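Local coordinates for protein aromatic-amino-acid:2-oxoglutarate transaminase (Candida albicans, PDB 6HND) that probably transfers amino groups between aromatic amino acids, possibly also 2-aminoadipate, and 2-oxo acids, using pyridoxal 5'-phosphate as its cofactor, at residues E134-L139 against L376-V381; L140-D145 against D393-W398; I147-K152 against D314-H319. One frame throughout, in Å; residues are numbered along the deposited sequence.

Interaction 1: E134-L139 against L376-V381; sequences EGHAPL and LTQTIV
Gln378 reaches out of helix 375-388 to the start of helix 137-151, and its side chain makes all the close contacts. CB already lies 3.9 Å from Leu139 CD2, and CG comes closer to the same methyl, at 3.7 Å, so the aliphatic half of the glutamine runs across the leucine tip at about a right angle. In Leu139, CG anti to the backbone N (chi1 -176°) sends the isobutyl group toward Gln378, and chi2 turns CD2 to it. Beyond CG the glutamine chain stays extended, which carries CD to the edge of the His136 imidazole, 3.8 Å from CD2 of that ring and in its plane; ring and amide planes are turned 69° apart. At the tip, OE1 accepts the backbone N-H of His136 over 2.9 Å in an almost straight bond (172°), with the donor tilted only slightly from the carbonyl plane. OE1 also rests against Gly135 CA at 3.5 Å. The other amide arm, NE2, donates to the carbonyl of Ala373, so both polar ends of this buried amide are used and its rotation is fixed. Through the N-H of its N-cap residue, His136, the N-terminal end of helix 137-151 is thus joined to helix 375-388 at the dimer interface of this pyridoxal-phosphate-dependent aminotransferase, where Thr377 meets Ser374 of the second subunit.

Interaction 2: L140-D145 against D393-W398; sequences LQFARD and DGWLEW
Phe142 and Trp395 meet as an offset edge-to-face (T-shaped) pair, the phenyl giving the edge, and this is the one direct touch between the two helical segments. The phenyl ring comes in with CZ leading, 3.7 Å from CD1 of the indole, and CD1 lies in the plane of the phenyl ring, at its edge. The ring centroids, phenyl to five-membered ring, are 5.7 Å apart and the planes stand at 72°, so the phenyl edge approaches the five-membered ring off centre. Both side chains have CG anti to the backbone N (chi1 161° for Phe142 and 179° for Trp395), which sends each ring outward from its own helix and lets the pair bridge backbones whose nearest CA atoms, of Phe142 and Trp395, are still 10.5 Å apart.

Around this pair, helix 375-388 fills in from the side: Ile385 packs on both rings, and Gln386 touches Phe142. Phe389, between helices 375-388 and 392-418, meets the rings of both Trp395 and Trp398. Farther out on helix 137-151, Gln141 links its neighbours one turn along: its OE1 accepts from Arg144 NH1 at 3.0 Å, and its NE2 donates to Asp145 OD1 at 2.9 Å. Neither acceptor is approached in its own plane. Arg144 NH2 goes on to Asn159 OD1, tying this polar side of the helix to the start of strand 158-163.

No hydrogen bond or salt bridge joins the two segments. Their attraction is probably mainly dispersion, with a weak electrostatic part from the tilted, off-centre rings, and it is shielded from solvent because both rings are buried.

Interaction 3: I147-K152 against D314-H319; sequences IIRTHK and DYLKNH
Leu316 of helix 312-319 packs against Arg149 and Thr150 at the C-terminal end of helix 137-151, a helix-to-helix contact within the aminotransferase fold that lies away from the cofactor site. CA atoms of Thr150 and Leu316 approach to 6.4 Å, and no hydrogen bond crosses between the segments.

Apolar contacts centre on the two methyls of Leu316, which divide the work. CD2 meets Thr150 CG2 at 4.2 Å, a looser touch, while CD1 turns to the arginine. Thr150 can offer its methyl because CG2 is anti to the carbonyl carbon; its OG1 is engaged instead with the carbonyl of Phe146 and the hydroxyl of Tyr285. Leu396 of helix 392-418 and Leu316 both pack on Arg149.

Polar interactions run within the segments or to residues beyond them. Asn318 ND2 donates to Asp314 OD1 at 3.0 Å (167°), reaching the carboxylate on its anti side, one turn back along helix 312-319, where a wider pi-type turn covers 315-319. The charge of Arg149 is met outside the two segments: NE forms a salt bridge with Asp393 OD1, and NH2 makes only a weak, long ion pair with Asp313.

Arg149 also takes part in a packing contact of a methyl over its guanidinium. The chain leaves with CG anti to the backbone N and bends at chi2 (77°), and the bend carries the guanidinium to Leu316, which lies over one of its faces. There Leu316 CD1 sits 3.2 Å above the plane, displaced toward the rim. It is 3.7 Å from Arg149 CZ. The nearest atom of the group to Leu316 CD1 is Arg149 NH1, at 3.3 Å.

How the interactions relate
All three interactions use helix 137-151 in order along its length: its N-terminal start in interaction 1, its middle in interaction 2 and its C-terminal end in interaction 3. The centres of interactions 1 and 2 lie 13 Å apart, and they touch where Leu140 CD2 packs 3.4 Å from Glu134 O. Interactions 2 and 3, 12 Å apart, are joined by the salt bridge from Arg149 NE to Asp393 OD1 at 2.8 Å, and by Leu396 packing on Thr150. Interactions 1 and 3 do not touch. A bound pyridoxal 5'-phosphate lies about 12 Å from the side chain of Trp395, and one, not necessarily the same molecule, about 13 Å from that of His136.

Interaction 1: E134-L139 against L376-V381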
loop_
_atom_site.group_PDB
_atom_site.type_symbol
_atom_site.label_atom_id
_atom_site.label_comp_id
_atom_site.label_asym_id
_atom_site.label_seq_id
_atom_site.Cartn_x
_atom_site.Cartn_y
_atom_site.Cartn_z
ATOM N N GLU B 134 -0.083 -5.167 -10.412
ATOM C CA GLU B 134 -0.697 -6.467 -10.019
ATOM C C GLU B 134 0.343 -7.396 -9.376
ATOM O O GLU B 134 -0.053 -8.378 -8.724
ATOM C CB GLU B 134 -1.364 -7.143 -11.215
ATOM C CG GLU B 134 -0.404 -7.548 -12.329
ATOM C CD GLU B 134 -0.313 -6.615 -13.530
ATOM O OE1 GLU B 134 -0.707 -5.444 -13.439
ATOM O OE2 GLU B 134 0.202 -7.075 -14.555
ATOM N N GLY B 135 1.629 -7.123 -9.559
ATOM C CA GLY B 135 2.701 -7.831 -8.851
ATOM C C GLY B 135 3.743 -8.370 -9.807
ATOM O O GLY B 135 3.497 -8.399 -11.043
ATOM N N HIS B 136 4.872 -8.809 -9.252
ATOM C CA HIS B 136 5.951 -9.494 -10.007
ATOM C C HIS B 136 5.449 -10.854 -10.482
ATOM O O HIS B 136 4.735 -11.487 -9.743
ATOM C CB HIS B 136 7.190 -9.629 -9.130
ATOM C CG HIS B 136 7.926 -8.352 -9.037
ATOM N ND1 HIS B 136 8.904 -8.035 -9.932
ATOM C CD2 HIS B 136 7.770 -7.296 -8.222
ATOM C CE1 HIS B 136 9.349 -6.819 -9.647
ATOM N NE2 HIS B 136 8.675 -6.355 -8.607
ATOM N N ALA B 137 5.883 -11.283 -11.662
ATOM C CA ALA B 137 5.358 -12.448 -12.400
ATOM C C ALA B 137 5.616 -13.725 -11.602
ATOM O O ALA B 137 4.738 -14.574 -11.489
ATOM C CB ALA B 137 5.970 -12.483 -13.793
ATOM N N PRO B 138 6.834 -13.963 -11.085
ATOM C CA PRO B 138 7.099 -15.200 -10.356
ATOM C C PRO B 138 6.247 -15.342 -9.075
ATOM O O PRO B 138 6.019 -16.451 -8.634
ATOM C CB PRO B 138 8.608 -15.116 -10.030
ATOM C CG PRO B 138 9.161 -14.108 -10.994
ATOM C CD PRO B 138 8.032 -13.127 -11.223
ATOM N N LEU B 139 5.805 -14.231 -8.484
ATOM C CA LEU B 139 5.027 -14.293 -7.225
ATOM C C LEU B 139 3.577 -14.556 -7.598
ATOM O O LEU B 139 2.920 -15.312 -6.847
ATOM C CB LEU B 139 5.172 -13.012 -6.400
ATOM C CG LEU B 139 4.458 -13.062 -5.054
ATOM C CD1 LEU B 139 4.980 -14.196 -4.190
ATOM C CD2 LEU B 139 4.550 -11.732 -4.319
ATOM N N LEU B 376 10.474 -4.950 -2.970
ATOM C CA LEU B 376 11.588 -5.521 -2.159
ATOM C C LEU B 376 11.001 -6.681 -1.362
ATOM O O LEU B 376 11.676 -7.689 -1.215
ATOM C CB LEU B 376 12.203 -4.447 -1.242
ATOM C CG LEU B 376 13.305 -4.941 -0.299
ATOM C CD1 LEU B 376 14.362 -5.757 -1.036
ATOM C CD2 LEU B 376 13.958 -3.796 0.463
ATOM N N THR B 377 9.774 -6.537 -0.870
ATOM C CA THR B 377 9.122 -7.563 -0.016
ATOM C C THR B 377 8.688 -8.734 -0.889
ATOM O O THR B 377 8.909 -9.878 -0.465
ATOM C CB THR B 377 7.943 -6.980 0.751
ATOM O OG1 THR B 377 8.542 -5.981 1.573
ATOM C CG2 THR B 377 7.177 -8.019 1.548
ATOM N N GLN B 378 8.070 -8.442 -2.037
ATOM C CA GLN B 378 7.701 -9.460 -3.049
ATOM C C GLN B 378 8.962 -10.250 -3.401
ATOM O O GLN B 378 8.856 -11.459 -3.589
ATOM C CB GLN B 378 7.141 -8.823 -4.313
ATOM C CG GLN B 378 5.766 -8.213 -4.143
ATOM C CD GLN B 378 5.208 -7.751 -5.467
ATOM O OE1 GLN B 378 5.028 -8.556 -6.396
ATOM N NE2 GLN B 378 4.915 -6.455 -5.557
ATOM N N THR B 379 10.094 -9.560 -3.532
ATOM C CA THR B 379 11.392 -10.166 -3.921
ATOM C C THR B 379 11.813 -11.124 -2.803
ATOM O O THR B 379 11.994 -12.297 -3.111
ATOM C CB THR B 379 12.438 -9.092 -4.240
ATOM O OG1 THR B 379 11.924 -8.331 -5.330
ATOM C CG2 THR B 379 13.799 -9.655 -4.590
ATOM N N ILE B 380 11.897 -10.639 -1.556
ATOM C CA ILE B 380 12.339 -11.463 -0.401
ATOM C C ILE B 380 11.369 -12.638 -0.239
ATOM O O ILE B 380 11.833 -13.778 -0.133
ATOM C CB ILE B 380 12.500 -10.627 0.875
ATOM C CG1 ILE B 380 13.704 -9.687 0.757
ATOM C CG2 ILE B 380 12.602 -11.527 2.107
ATOM C CD1 ILE B 380 13.788 -8.681 1.884
ATOM N N VAL B 381 10.069 -12.393 -0.265
ATOM C CA VAL B 381 9.070 -13.452 0.059
ATOM C C VAL B 381 9.081 -14.492 -1.066
ATOM O O VAL B 381 9.080 -15.716 -0.748
ATOM C CB VAL B 381 7.668 -12.884 0.357
ATOM C CG1 VAL B 381 6.624 -13.975 0.346
ATOM C CG2 VAL B 381 7.647 -12.124 1.677
#

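Interaction 2: L140-D145 against D393-W398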
loop_
_atom_site.group_PDB
_atom_site.type_symbol
_atom_site.label_atom_id
_atom_site.label_comp_id
_atom_site.label_asym_id
_atom_site.label_seq_id
_atom_site.Cartn_x
_atom_site.Cartn_y
_atom_site.Cartn_z
ATOM N N LEU B 140 3.100 -13.909 -8.670
ATOM C CA LEU B 140 1.754 -14.173 -9.230
ATOM C C LEU B 140 1.693 -15.658 -9.611
ATOM O O LEU B 140 0.748 -16.294 -9.174
ATOM C CB LEU B 140 1.469 -13.274 -10.428
ATOM C CG LEU B 140 1.096 -11.829 -10.098
ATOM C CD1 LEU B 140 1.053 -10.983 -11.378
ATOM C CD2 LEU B 140 -0.232 -11.734 -9.338
ATOM N N GLN B 141 2.694 -16.204 -10.321
ATOM C CA GLN B 141 2.659 -17.630 -10.745
ATOM C C GLN B 141 2.621 -18.522 -9.495
ATOM O O GLN B 141 1.769 -19.449 -9.467
ATOM C CB GLN B 141 3.799 -18.061 -11.681
ATOM C CG GLN B 141 3.517 -19.389 -12.408
ATOM C CD GLN B 141 2.144 -19.438 -13.059
ATOM O OE1 GLN B 141 1.732 -18.517 -13.747
ATOM N NE2 GLN B 141 1.379 -20.493 -12.833
ATOM N N PHE B 142 3.458 -18.257 -8.485
ATOM C CA PHE B 142 3.462 -19.071 -7.245
ATOM C C PHE B 142 2.063 -19.081 -6.629
ATOM O O PHE B 142 1.606 -20.161 -6.254
ATOM C CB PHE B 142 4.453 -18.572 -6.206
ATOM C CG PHE B 142 4.137 -19.078 -4.830
ATOM C CD1 PHE B 142 4.542 -20.338 -4.441
ATOM C CD2 PHE B 142 3.394 -18.314 -3.952
ATOM C CE1 PHE B 142 4.229 -20.809 -3.182
ATOM C CE2 PHE B 142 3.077 -18.796 -2.697
ATOM C CZ PHE B 142 3.487 -20.039 -2.322
ATOM N N ALA B 143 1.407 -17.923 -6.536
ATOM C CA ALA B 143 0.031 -17.817 -5.978
ATOM C C ALA B 143 -0.951 -18.637 -6.845
ATOM O O ALA B 143 -1.778 -19.324 -6.239
ATOM C CB ALA B 143 -0.417 -16.373 -5.812
ATOM N N ARG B 144 -0.883 -18.585 -8.185
ATOM C CA ARG B 144 -1.739 -19.454 -9.049
ATOM C C ARG B 144 -1.513 -20.924 -8.655
ATOM O O ARG B 144 -2.486 -21.618 -8.366
ATOM C CB ARG B 144 -1.467 -19.286 -10.547
ATOM C CG ARG B 144 -1.878 -17.928 -11.098
ATOM C CD ARG B 144 -1.697 -17.736 -12.606
ATOM N NE ARG B 144 -1.845 -16.314 -12.917
ATOM C CZ ARG B 144 -0.862 -15.458 -13.222
ATOM N NH1 ARG B 144 0.397 -15.852 -13.322
ATOM N NH2 ARG B 144 -1.158 -14.191 -13.457
ATOM N N ASP B 145 -0.259 -21.366 -8.642
ATOM C CA ASP B 145 0.135 -22.780 -8.432
ATOM C C ASP B 145 -0.354 -23.247 -7.062
ATOM O O ASP B 145 -0.876 -24.375 -6.977
ATOM C CB ASP B 145 1.645 -22.933 -8.617
ATOM C CG ASP B 145 2.088 -22.762 -10.073
ATOM O OD1 ASP B 145 1.209 -22.730 -10.937
ATOM O OD2 ASP B 145 3.314 -22.652 -10.329
ATOM N N ASP B 393 4.816 -27.247 -2.461
ATOM C CA ASP B 393 4.709 -28.408 -1.541
ATOM C C ASP B 393 5.592 -28.088 -0.337
ATOM O O ASP B 393 5.128 -28.262 0.806
ATOM C CB ASP B 393 4.968 -29.749 -2.257
ATOM C CG ASP B 393 3.731 -30.253 -2.990
ATOM O OD1 ASP B 393 2.818 -29.441 -3.239
ATOM O OD2 ASP B 393 3.652 -31.456 -3.271
ATOM N N GLY B 394 6.783 -27.554 -0.577
ATOM C CA GLY B 394 7.716 -27.199 0.508
ATOM C C GLY B 394 7.114 -26.155 1.432
ATOM O O GLY B 394 7.343 -26.230 2.642
ATOM N N TRP B 395 6.343 -25.220 0.877
ATOM C CA TRP B 395 5.681 -24.127 1.635
ATOM C C TRP B 395 4.542 -24.745 2.447
ATOM O O TRP B 395 4.423 -24.406 3.664
ATOM C CB TRP B 395 5.238 -23.003 0.688
ATOM C CG TRP B 395 4.535 -21.870 1.360
ATOM C CD1 TRP B 395 3.270 -21.442 1.102
ATOM C CD2 TRP B 395 5.041 -21.034 2.406
ATOM N NE1 TRP B 395 2.953 -20.397 1.917
ATOM C CE2 TRP B 395 4.016 -20.128 2.733
ATOM C CE3 TRP B 395 6.251 -20.949 3.100
ATOM C CZ2 TRP B 395 4.170 -19.151 3.722
ATOM C CZ3 TRP B 395 6.403 -19.988 4.085
ATOM C CH2 TRP B 395 5.371 -19.105 4.395
ATOM N N LEU B 396 3.792 -25.672 1.847
ATOM C CA LEU B 396 2.781 -26.489 2.574
ATOM C C LEU B 396 3.444 -27.216 3.762
ATOM O O LEU B 396 2.840 -27.244 4.840
ATOM C CB LEU B 396 2.116 -27.480 1.606
ATOM C CG LEU B 396 1.061 -26.876 0.674
ATOM C CD1 LEU B 396 0.666 -27.863 -0.420
ATOM C CD2 LEU B 396 -0.177 -26.414 1.456
ATOM N N GLU B 397 4.640 -27.780 3.582
ATOM C CA GLU B 397 5.353 -28.503 4.656
ATOM C C GLU B 397 5.674 -27.511 5.783
ATOM O O GLU B 397 5.553 -27.890 6.949
ATOM C CB GLU B 397 6.618 -29.190 4.141
ATOM C CG GLU B 397 6.375 -30.343 3.178
ATOM C CD GLU B 397 5.729 -31.604 3.737
ATOM O OE1 GLU B 397 5.490 -31.664 4.983
ATOM O OE2 GLU B 397 5.445 -32.522 2.921
ATOM N N TRP B 398 6.048 -26.274 5.469
ATOM C CA TRP B 398 6.219 -25.214 6.499
ATOM C C TRP B 398 4.865 -24.873 7.173
ATOM O O TRP B 398 4.826 -24.695 8.402
ATOM C CB TRP B 398 6.898 -23.980 5.898
ATOM C CG TRP B 398 6.868 -22.813 6.827
ATOM C CD1 TRP B 398 5.919 -21.836 6.879
ATOM C CD2 TRP B 398 7.796 -22.530 7.886
ATOM N NE1 TRP B 398 6.196 -20.963 7.891
ATOM C CE2 TRP B 398 7.354 -21.350 8.513
ATOM C CE3 TRP B 398 8.983 -23.123 8.325
ATOM C CZ2 TRP B 398 8.040 -20.769 9.576
ATOM C CZ3 TRP B 398 9.670 -22.536 9.359
ATOM C CH2 TRP B 398 9.190 -21.393 9.994
#

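Interaction 3: I147-K152 against D314-H319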
loop_
_atom_site.group_PDB
_atom_site.type_symbol
_atom_site.label_atom_id
_atom_site.label_comp_id
_atom_site.label_asym_id
_atom_site.label_seq_id
_atom_site.Cartn_x
_atom_site.Cartn_y
_atom_site.Cartn_z
ATOM N N ILE B 147 -2.882 -21.969 -5.220
ATOM C CA ILE B 147 -4.375 -22.040 -5.245
ATOM C C ILE B 147 -4.812 -23.262 -6.079
ATOM O O ILE B 147 -5.748 -23.951 -5.674
ATOM C CB ILE B 147 -4.983 -20.706 -5.717
ATOM C CG1 ILE B 147 -5.054 -19.720 -4.557
ATOM C CG2 ILE B 147 -6.359 -20.859 -6.335
ATOM C CD1 ILE B 147 -6.171 -20.010 -3.573
ATOM N N ILE B 148 -4.138 -23.572 -7.177
ATOM C CA ILE B 148 -4.455 -24.802 -7.955
ATOM C C ILE B 148 -4.275 -26.014 -7.021
ATOM O O ILE B 148 -5.182 -26.848 -6.978
ATOM C CB ILE B 148 -3.615 -24.888 -9.248
ATOM C CG1 ILE B 148 -4.030 -23.827 -10.271
ATOM C CG2 ILE B 148 -3.685 -26.284 -9.842
ATOM C CD1 ILE B 148 -3.074 -23.711 -11.481
ATOM N N ARG B 149 -3.192 -26.061 -6.241
ATOM C CA ARG B 149 -2.894 -27.201 -5.331
ATOM C C ARG B 149 -3.952 -27.289 -4.208
ATOM O O ARG B 149 -4.452 -28.399 -3.944
ATOM C CB ARG B 149 -1.462 -27.063 -4.801
ATOM C CG ARG B 149 -0.942 -28.293 -4.063
ATOM C CD ARG B 149 -0.512 -29.433 -4.988
ATOM N NE ARG B 149 0.377 -30.374 -4.313
ATOM C CZ ARG B 149 0.079 -31.639 -4.000
ATOM N NH1 ARG B 149 -1.108 -32.153 -4.275
ATOM N NH2 ARG B 149 0.979 -32.390 -3.389
ATOM N N THR B 150 -4.301 -26.170 -3.567
ATOM C CA THR B 150 -5.074 -26.166 -2.290
ATOM C C THR B 150 -6.577 -25.990 -2.522
ATOM O O THR B 150 -7.352 -26.564 -1.730
ATOM C CB THR B 150 -4.559 -25.090 -1.317
ATOM O OG1 THR B 150 -4.765 -23.787 -1.883
ATOM C CG2 THR B 150 -3.098 -25.311 -0.985
ATOM N N HIS B 151 -6.972 -25.191 -3.512
ATOM C CA HIS B 151 -8.362 -24.657 -3.614
ATOM C C HIS B 151 -8.738 -24.314 -5.060
ATOM O O HIS B 151 -9.182 -23.188 -5.270
ATOM C CB HIS B 151 -8.492 -23.391 -2.756
ATOM C CG HIS B 151 -8.496 -23.602 -1.277
ATOM N ND1 HIS B 151 -9.443 -24.377 -0.643
ATOM C CD2 HIS B 151 -7.718 -23.067 -0.304
ATOM C CE1 HIS B 151 -9.242 -24.314 0.660
ATOM N NE2 HIS B 151 -8.187 -23.507 0.896
ATOM N N LYS B 152 -8.550 -25.236 -6.008
ATOM C CA LYS B 152 -8.723 -24.999 -7.470
ATOM C C LYS B 152 -10.128 -24.466 -7.741
ATOM O O LYS B 152 -11.112 -25.117 -7.410
ATOM C CB LYS B 152 -8.479 -26.297 -8.250
ATOM C CG LYS B 152 -8.322 -26.140 -9.757
ATOM C CD LYS B 152 -8.293 -27.475 -10.475
ATOM C CE LYS B 152 -9.399 -27.609 -11.504
ATOM N NZ LYS B 152 -9.037 -26.944 -12.777
ATOM N N ASP B 314 -2.867 -36.227 2.281
ATOM C CA ASP B 314 -3.887 -36.561 3.309
ATOM C C ASP B 314 -4.444 -35.227 3.838
ATOM O O ASP B 314 -5.689 -35.102 3.944
ATOM C CB ASP B 314 -3.296 -37.495 4.375
ATOM C CG ASP B 314 -4.233 -37.820 5.528
ATOM O OD1 ASP B 314 -5.464 -37.660 5.370
ATOM O OD2 ASP B 314 -3.718 -38.208 6.600
ATOM N N TYR B 315 -3.556 -34.253 4.101
ATOM C CA TYR B 315 -3.917 -32.871 4.501
ATOM C C TYR B 315 -4.890 -32.274 3.473
ATOM O O TYR B 315 -6.021 -31.892 3.823
ATOM C CB TYR B 315 -2.662 -32.012 4.627
ATOM C CG TYR B 315 -2.922 -30.535 4.808
ATOM C CD1 TYR B 315 -3.554 -30.050 5.944
ATOM C CD2 TYR B 315 -2.525 -29.629 3.845
ATOM C CE1 TYR B 315 -3.777 -28.700 6.130
ATOM C CE2 TYR B 315 -2.705 -28.270 4.033
ATOM C CZ TYR B 315 -3.350 -27.800 5.169
ATOM O OH TYR B 315 -3.536 -26.458 5.334
ATOM N N LEU B 316 -4.474 -32.225 2.211
ATOM C CA LEU B 316 -5.249 -31.533 1.151
ATOM C C LEU B 316 -6.609 -32.203 1.050
ATOM O O LEU B 316 -7.602 -31.476 0.868
ATOM C CB LEU B 316 -4.506 -31.600 -0.182
ATOM C CG LEU B 316 -3.225 -30.779 -0.262
ATOM C CD1 LEU B 316 -2.631 -30.878 -1.659
ATOM C CD2 LEU B 316 -3.465 -29.328 0.136
ATOM N N LYS B 317 -6.650 -33.528 1.181
ATOM C CA LYS B 317 -7.854 -34.326 0.828
ATOM C C LYS B 317 -8.831 -34.341 2.009
ATOM O O LYS B 317 -10.031 -34.164 1.765
ATOM C CB LYS B 317 -7.461 -35.746 0.412
ATOM C CG LYS B 317 -8.583 -36.538 -0.250
ATOM C CD LYS B 317 -8.245 -37.993 -0.533
ATOM C CE LYS B 317 -9.428 -38.780 -1.069
ATOM N NZ LYS B 317 -9.073 -39.491 -2.322
ATOM N N ASN B 318 -8.347 -34.544 3.240
ATOM C CA ASN B 318 -9.229 -34.873 4.385
ATOM C C ASN B 318 -9.235 -33.750 5.426
ATOM O O ASN B 318 -10.242 -33.667 6.134
ATOM C CB ASN B 318 -8.855 -36.238 4.957
ATOM C CG ASN B 318 -8.921 -37.311 3.883
ATOM O OD1 ASN B 318 -9.974 -37.526 3.290
ATOM N ND2 ASN B 318 -7.796 -37.937 3.578
ATOM N N HIS B 319 -8.198 -32.909 5.521
ATOM C CA HIS B 319 -8.122 -31.888 6.604
ATOM C C HIS B 319 -8.651 -30.541 6.100
ATOM O O HIS B 319 -9.571 -29.985 6.734
ATOM C CB HIS B 319 -6.710 -31.840 7.175
ATOM C CG HIS B 319 -6.390 -33.095 7.912
ATOM N ND1 HIS B 319 -6.510 -33.192 9.285
ATOM C CD2 HIS B 319 -6.034 -34.319 7.460
ATOM C CE1 HIS B 319 -6.201 -34.421 9.653
ATOM N NE2 HIS B 319 -5.905 -35.137 8.547
#